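Local structure of LYND (Lyngbya aestuarii, 4V1T) at residues T132-I137 with F259-I264; A265-K270 with F283-G288. The protein is probably a YcaO-type cyclodehydratase that uses ATP and magnesium to turn residues of peptide substrates into azoline heterocycles. All blocks are in the same frame, centred on the assembly; numbering follows the deposited sequence.

Contact 1: residues T132-I137 with F259-I264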
loop_
_atom_site.group_PDB
_atom_site.type_symbol
_atom_site.label_atom_id
_atom_site.label_comp_id
_atom_site.label_asym_id
_atom_site.label_seq_id
_atom_site.Cartn_x
_atom_site.Cartn_y
_atom_site.Cartn_z
ATOM N N THR B 132 27.858 -2.574 26.437
ATOM C CA THR B 132 28.446 -1.254 26.290
ATOM C C THR B 132 27.449 -0.278 25.666
ATOM O O THR B 132 27.296 0.860 26.123
ATOM C CB THR B 132 29.723 -1.323 25.433
ATOM O OG1 THR B 132 30.639 -2.222 26.056
ATOM C CG2 THR B 132 30.389 0.051 25.300
ATOM N N ALA B 133 26.747 -0.733 24.641
ATOM C CA ALA B 133 25.762 0.099 23.981
ATOM C C ALA B 133 24.695 0.556 24.968
ATOM O O ALA B 133 24.299 1.723 24.974
ATOM C CB ALA B 133 25.128 -0.654 22.835
ATOM N N LEU B 134 24.229 -0.364 25.802
ATOM C CA LEU B 134 23.213 -0.045 26.796
ATOM C C LEU B 134 23.744 0.922 27.854
ATOM O O LEU B 134 23.040 1.847 28.283
ATOM C CB LEU B 134 22.700 -1.322 27.464
ATOM C CG LEU B 134 21.773 -2.174 26.594
ATOM C CD1 LEU B 134 21.668 -3.607 27.111
ATOM C CD2 LEU B 134 20.407 -1.532 26.520
ATOM N N ARG B 135 24.982 0.698 28.272
ATOM C CA ARG B 135 25.612 1.518 29.299
ATOM C C ARG B 135 25.770 2.967 28.845
ATOM O O ARG B 135 25.689 3.886 29.642
ATOM C CB ARG B 135 26.973 0.929 29.670
ATOM C CG ARG B 135 27.696 1.654 30.792
ATOM C CD ARG B 135 28.967 0.905 31.156
ATOM N NE ARG B 135 29.693 1.532 32.257
ATOM C CZ ARG B 135 30.748 0.995 32.867
ATOM N NH1 ARG B 135 31.218 -0.188 32.492
ATOM N NH2 ARG B 135 31.342 1.643 33.861
ATOM N N ASP B 136 25.993 3.163 27.557
ATOM C CA ASP B 136 26.180 4.500 27.013
ATOM C C ASP B 136 24.872 5.303 27.015
ATOM O O ASP B 136 24.893 6.520 26.892
ATOM C CB ASP B 136 26.758 4.415 25.594
ATOM C CG ASP B 136 28.190 3.911 25.576
ATOM O OD1 ASP B 136 28.848 3.941 26.636
ATOM O OD2 ASP B 136 28.669 3.491 24.501
ATOM N N ILE B 137 23.737 4.626 27.161
ATOM C CA ILE B 137 22.460 5.313 27.230
ATOM C C ILE B 137 21.849 5.197 28.621
ATOM O O ILE B 137 20.680 5.508 28.814
ATOM C CB ILE B 137 21.468 4.789 26.167
ATOM C CG1 ILE B 137 21.239 3.286 26.312
ATOM C CG2 ILE B 137 21.995 5.093 24.773
ATOM C CD1 ILE B 137 20.146 2.752 25.419
ATOM N N PHE B 259 20.647 -0.309 17.590
ATOM C CA PHE B 259 19.220 -0.294 17.310
ATOM C C PHE B 259 18.469 -1.029 18.423
ATOM O O PHE B 259 17.461 -0.554 18.935
ATOM C CB PHE B 259 18.974 -0.949 15.952
ATOM C CG PHE B 259 17.653 -0.627 15.317
ATOM C CD1 PHE B 259 16.607 -0.077 16.036
ATOM C CD2 PHE B 259 17.456 -0.909 13.972
ATOM C CE1 PHE B 259 15.395 0.192 15.426
ATOM C CE2 PHE B 259 16.249 -0.649 13.360
ATOM C CZ PHE B 259 15.219 -0.091 14.085
ATOM N N ALA B 260 18.972 -2.190 18.808
ATOM C CA ALA B 260 18.360 -2.957 19.885
ATOM C C ALA B 260 18.403 -2.177 21.203
ATOM O O ALA B 260 17.444 -2.196 21.979
ATOM C CB ALA B 260 19.050 -4.292 20.041
ATOM N N ALA B 261 19.518 -1.501 21.457
ATOM C CA ALA B 261 19.662 -0.717 22.682
ATOM C C ALA B 261 18.559 0.351 22.799
ATOM O O ALA B 261 17.955 0.522 23.857
ATOM C CB ALA B 261 21.036 -0.067 22.737
ATOM N N THR B 262 18.300 1.045 21.697
ATOM C CA THR B 262 17.267 2.070 21.648
ATOM C C THR B 262 15.889 1.495 21.964
ATOM O O THR B 262 15.126 2.070 22.741
ATOM C CB THR B 262 17.231 2.733 20.257
ATOM O OG1 THR B 262 18.494 3.351 20.000
ATOM C CG2 THR B 262 16.134 3.785 20.178
ATOM N N GLU B 263 15.568 0.355 21.357
ATOM C CA GLU B 263 14.255 -0.255 21.548
ATOM C C GLU B 263 14.120 -0.868 22.943
ATOM O O GLU B 263 13.015 -0.955 23.497
ATOM C CB GLU B 263 13.988 -1.301 20.471
ATOM C CG GLU B 263 13.853 -0.727 19.074
ATOM C CD GLU B 263 12.702 0.257 18.936
ATOM O OE1 GLU B 263 11.645 0.046 19.568
ATOM O OE2 GLU B 263 12.849 1.239 18.182
ATOM N N ILE B 264 15.243 -1.285 23.505
ATOM C CA ILE B 264 15.262 -1.767 24.872
ATOM C C ILE B 264 14.921 -0.607 25.810
ATOM O O ILE B 264 14.099 -0.744 26.699
ATOM C CB ILE B 264 16.624 -2.380 25.235
ATOM C CG1 ILE B 264 16.757 -3.761 24.586
ATOM C CG2 ILE B 264 16.765 -2.537 26.753
ATOM C CD1 ILE B 264 18.189 -4.271 24.499
#

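Contact 2: residues A265-K270 with F283-G288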
loop_
_atom_site.group_PDB
_atom_site.type_symbol
_atom_site.label_atom_id
_atom_site.label_comp_id
_atom_site.label_asym_id
_atom_site.label_seq_id
_atom_site.Cartn_x
_atom_site.Cartn_y
_atom_site.Cartn_z
ATOM N N ALA B 265 15.573 0.529 25.588
ATOM C CA ALA B 265 15.335 1.733 26.380
ATOM C C ALA B 265 13.887 2.186 26.268
ATOM O O ALA B 265 13.250 2.506 27.263
ATOM C CB ALA B 265 16.269 2.846 25.945
ATOM N N LYS B 266 13.367 2.192 25.050
ATOM C CA LYS B 266 12.011 2.616 24.818
ATOM C C LYS B 266 11.024 1.689 25.498
ATOM O O LYS B 266 9.986 2.136 25.985
ATOM C CB LYS B 266 11.714 2.694 23.321
ATOM C CG LYS B 266 12.288 3.929 22.641
ATOM C CD LYS B 266 11.540 4.273 21.370
ATOM C CE LYS B 266 11.987 3.414 20.218
ATOM N NZ LYS B 266 10.919 3.239 19.207
ATOM N N TRP B 267 11.339 0.399 25.540
ATOM C CA TRP B 267 10.467 -0.548 26.228
ATOM C C TRP B 267 10.437 -0.335 27.739
ATOM O O TRP B 267 9.363 -0.297 28.342
ATOM C CB TRP B 267 10.859 -2.004 25.946
ATOM C CG TRP B 267 10.076 -2.919 26.802
ATOM C CD1 TRP B 267 10.514 -3.573 27.913
ATOM C CD2 TRP B 267 8.688 -3.234 26.673
ATOM N NE1 TRP B 267 9.491 -4.291 28.474
ATOM C CE2 TRP B 267 8.359 -4.106 27.727
ATOM C CE3 TRP B 267 7.695 -2.878 25.755
ATOM C CZ2 TRP B 267 7.085 -4.628 27.892
ATOM C CZ3 TRP B 267 6.421 -3.390 25.925
ATOM C CH2 TRP B 267 6.127 -4.254 26.988
ATOM N N ILE B 268 11.610 -0.212 28.351
ATOM C CA ILE B 268 11.687 -0.099 29.811
ATOM C C ILE B 268 11.046 1.203 30.275
ATOM O O ILE B 268 10.418 1.242 31.347
ATOM C CB ILE B 268 13.139 -0.191 30.350
ATOM C CG1 ILE B 268 14.027 0.882 29.720
ATOM C CG2 ILE B 268 13.704 -1.576 30.079
ATOM C CD1 ILE B 268 15.421 0.958 30.303
ATOM N N VAL B 269 11.182 2.266 29.476
ATOM C CA VAL B 269 10.582 3.554 29.835
ATOM C C VAL B 269 9.070 3.438 29.768
ATOM O O VAL B 269 8.347 3.825 30.699
ATOM C CB VAL B 269 11.072 4.680 28.919
ATOM C CG1 VAL B 269 10.208 5.936 29.062
ATOM C CG2 VAL B 269 12.522 4.994 29.217
ATOM N N LYS B 270 8.595 2.888 28.660
ATOM C CA LYS B 270 7.182 2.602 28.486
ATOM C C LYS B 270 6.638 1.740 29.628
ATOM O O LYS B 270 5.560 1.995 30.174
ATOM C CB LYS B 270 6.964 1.919 27.137
ATOM C CG LYS B 270 5.551 1.423 26.878
ATOM C CD LYS B 270 5.217 1.540 25.401
ATOM C CE LYS B 270 3.935 0.846 25.035
ATOM N NZ LYS B 270 3.767 0.787 23.558
ATOM N N PHE B 283 3.562 5.575 22.326
ATOM C CA PHE B 283 4.514 5.304 21.266
ATOM C C PHE B 283 4.758 3.800 21.083
ATOM O O PHE B 283 4.739 3.042 22.054
ATOM C CB PHE B 283 5.834 6.049 21.531
ATOM C CG PHE B 283 6.568 5.603 22.778
ATOM C CD1 PHE B 283 7.396 4.489 22.762
ATOM C CD2 PHE B 283 6.464 6.325 23.952
ATOM C CE1 PHE B 283 8.081 4.092 23.894
ATOM C CE2 PHE B 283 7.145 5.933 25.093
ATOM C CZ PHE B 283 7.951 4.810 25.068
ATOM N N PRO B 284 4.996 3.375 19.837
ATOM C CA PRO B 284 5.171 1.942 19.579
ATOM C C PRO B 284 6.463 1.368 20.148
ATOM O O PRO B 284 7.488 2.040 20.171
ATOM C CB PRO B 284 5.161 1.861 18.046
ATOM C CG PRO B 284 5.618 3.195 17.599
ATOM C CD PRO B 284 5.092 4.177 18.603
ATOM N N THR B 285 6.387 0.125 20.612
ATOM C CA THR B 285 7.548 -0.632 21.041
ATOM C C THR B 285 7.476 -2.014 20.380
ATOM O O THR B 285 6.557 -2.289 19.618
ATOM C CB THR B 285 7.616 -0.743 22.573
ATOM O OG1 THR B 285 6.323 -1.057 23.087
ATOM C CG2 THR B 285 8.067 0.559 23.179
ATOM N N LEU B 286 8.435 -2.880 20.670
ATOM C CA LEU B 286 8.544 -4.161 19.966
ATOM C C LEU B 286 7.635 -5.263 20.518
ATOM O O LEU B 286 7.764 -6.423 20.138
ATOM C CB LEU B 286 9.989 -4.631 20.003
ATOM C CG LEU B 286 11.001 -3.726 19.302
ATOM C CD1 LEU B 286 12.408 -4.250 19.542
ATOM C CD2 LEU B 286 10.714 -3.649 17.817
ATOM N N ASP B 287 6.722 -4.915 21.420
ATOM C CA ASP B 287 5.800 -5.911 21.973
ATOM C C ASP B 287 4.873 -6.447 20.883
ATOM O O ASP B 287 4.124 -5.699 20.264
ATOM C CB ASP B 287 4.984 -5.332 23.131
ATOM C CG ASP B 287 4.276 -4.029 22.763
ATOM O OD1 ASP B 287 4.881 -3.188 22.064
ATOM O OD2 ASP B 287 3.112 -3.859 23.159
ATOM N N GLY B 288 4.943 -7.753 20.650
ATOM C CA GLY B 288 4.127 -8.400 19.620
ATOM C C GLY B 288 4.495 -8.021 18.195
ATOM O O GLY B 288 3.672 -8.125 17.284
HETATM O O HOH W 1 9.335 0.888 18.251
HETATM O O HOH W 2 3.731 -1.024 20.890
#

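Contact 1: residues T132-I137 with F259-I264
Ala133 meets Ala261 methyl to methyl, with CB to CB 4.1 Å. Both CB atoms point into the interface. The small side chains let the helix 124-135 and the helix 250-275 come close here. The closest pair of CA atoms is Leu134 and Ala261, 5.5 Å apart.

Leu134 reaches the partner helix through its CD2 branch alone. That methyl settles between two residues one helical turn apart. It packs on Ala261 CA. Leu134 CD2 also lies 3.8 Å from Ile264 CG2. The Leu134 and Ile264 side chains cross at about a right angle, and Ile264 presents CB, CG2 and CD1 to the same leucine methyl. Leu134 also touches Ile139, and Ile264 touches Leu153.

Ile137 puts its CG1 between the backbone N and the carbonyl carbon (chi1 57°), and the extended chi2 carries CD1 to Ala261. Ile137 CD1 rests 4.0 Å from Ala261 CB and 3.5 Å from Ala261 O. Ala261 is thus touched by all three side chains. Ile137 also packs on Pro250 of the second subunit, and Thr262 OG1 hydrogen-bonds Ser251 OG there.

Between the two segments the side-chain contacts are apolar. This is a buried helix-helix packing centred on an alanine, where helix 250-275 also lies against strand 189-196 of the mixed sheet, next to the subunit interface.

Contact 2: residues A265-K270 with F283-G288
Lys270 and Thr285 reach toward each other tip to tip. Lys270 NZ donates to Thr285 OG1 at 3.2 Å and to the carbonyl Phe283 O at 2.9 Å. In the bond to Phe283 O, NZ is tilted 22° from the carbonyl plane, with a C=O...N angle of 154°. The lysine stem leaves the helix with CG anti to the backbone N (chi1 174°), and CD passes over one face of the Phe283 ring, offset toward its rim. At the edge of that ring, in its plane, stands Lys266 O, 3.4 Å from Phe283 CE1.

Trp267 brings its six-membered ring to the loop. Thr285 meets the ring at the CE3 edge, CB in the ring plane and OG1 near it. Trp267 CZ3 lies 3.7 Å from Asp287 CB.

A second shell fixes the threonine. Thr285 OG1 donates to Asp287 OD1 at 2.8 Å, from above the carboxylate plane. Water 2 accepts from Thr285 N and donates to Asp287 OD1, with a weak bond from Lys270 NZ. The nearby ammonium probably favours the charged carboxylate. Water 1 links Lys266 NZ to Pro284 O. Lys266 NZ is also held by a salt bridge to Glu263 and a hydrogen bond to Ser296 O of the second subunit.

The loop follows helix 250-275 and leads into strand 289-294. Leu286 pairs by backbone with Val195 of strand 189-196, whose side chain touches Trp267. Helix 90-98 lays Trp96 against Lys266 and Val269.

Overall arrangement
Both contacts use helix 250-275, at successive turns, and their centres are about 13 Å apart. Contact 1 is a buried helix-helix interface. Contact 2 is partly buried and joins the helix to the irregular loop before strand 289-294. Their chemistry differs accordingly. Contact 1 relies on small and branched apolar groups, while contact 2 combines aromatic packing with lysine hydrogen bonds and bridging waters. The two touch directly: Ile137 CD1 packs on Ala265 CB, and Glu263 CB on Leu286 CD1. Both reach the second subunit, where Leu298 packs on Glu263 and on Leu286.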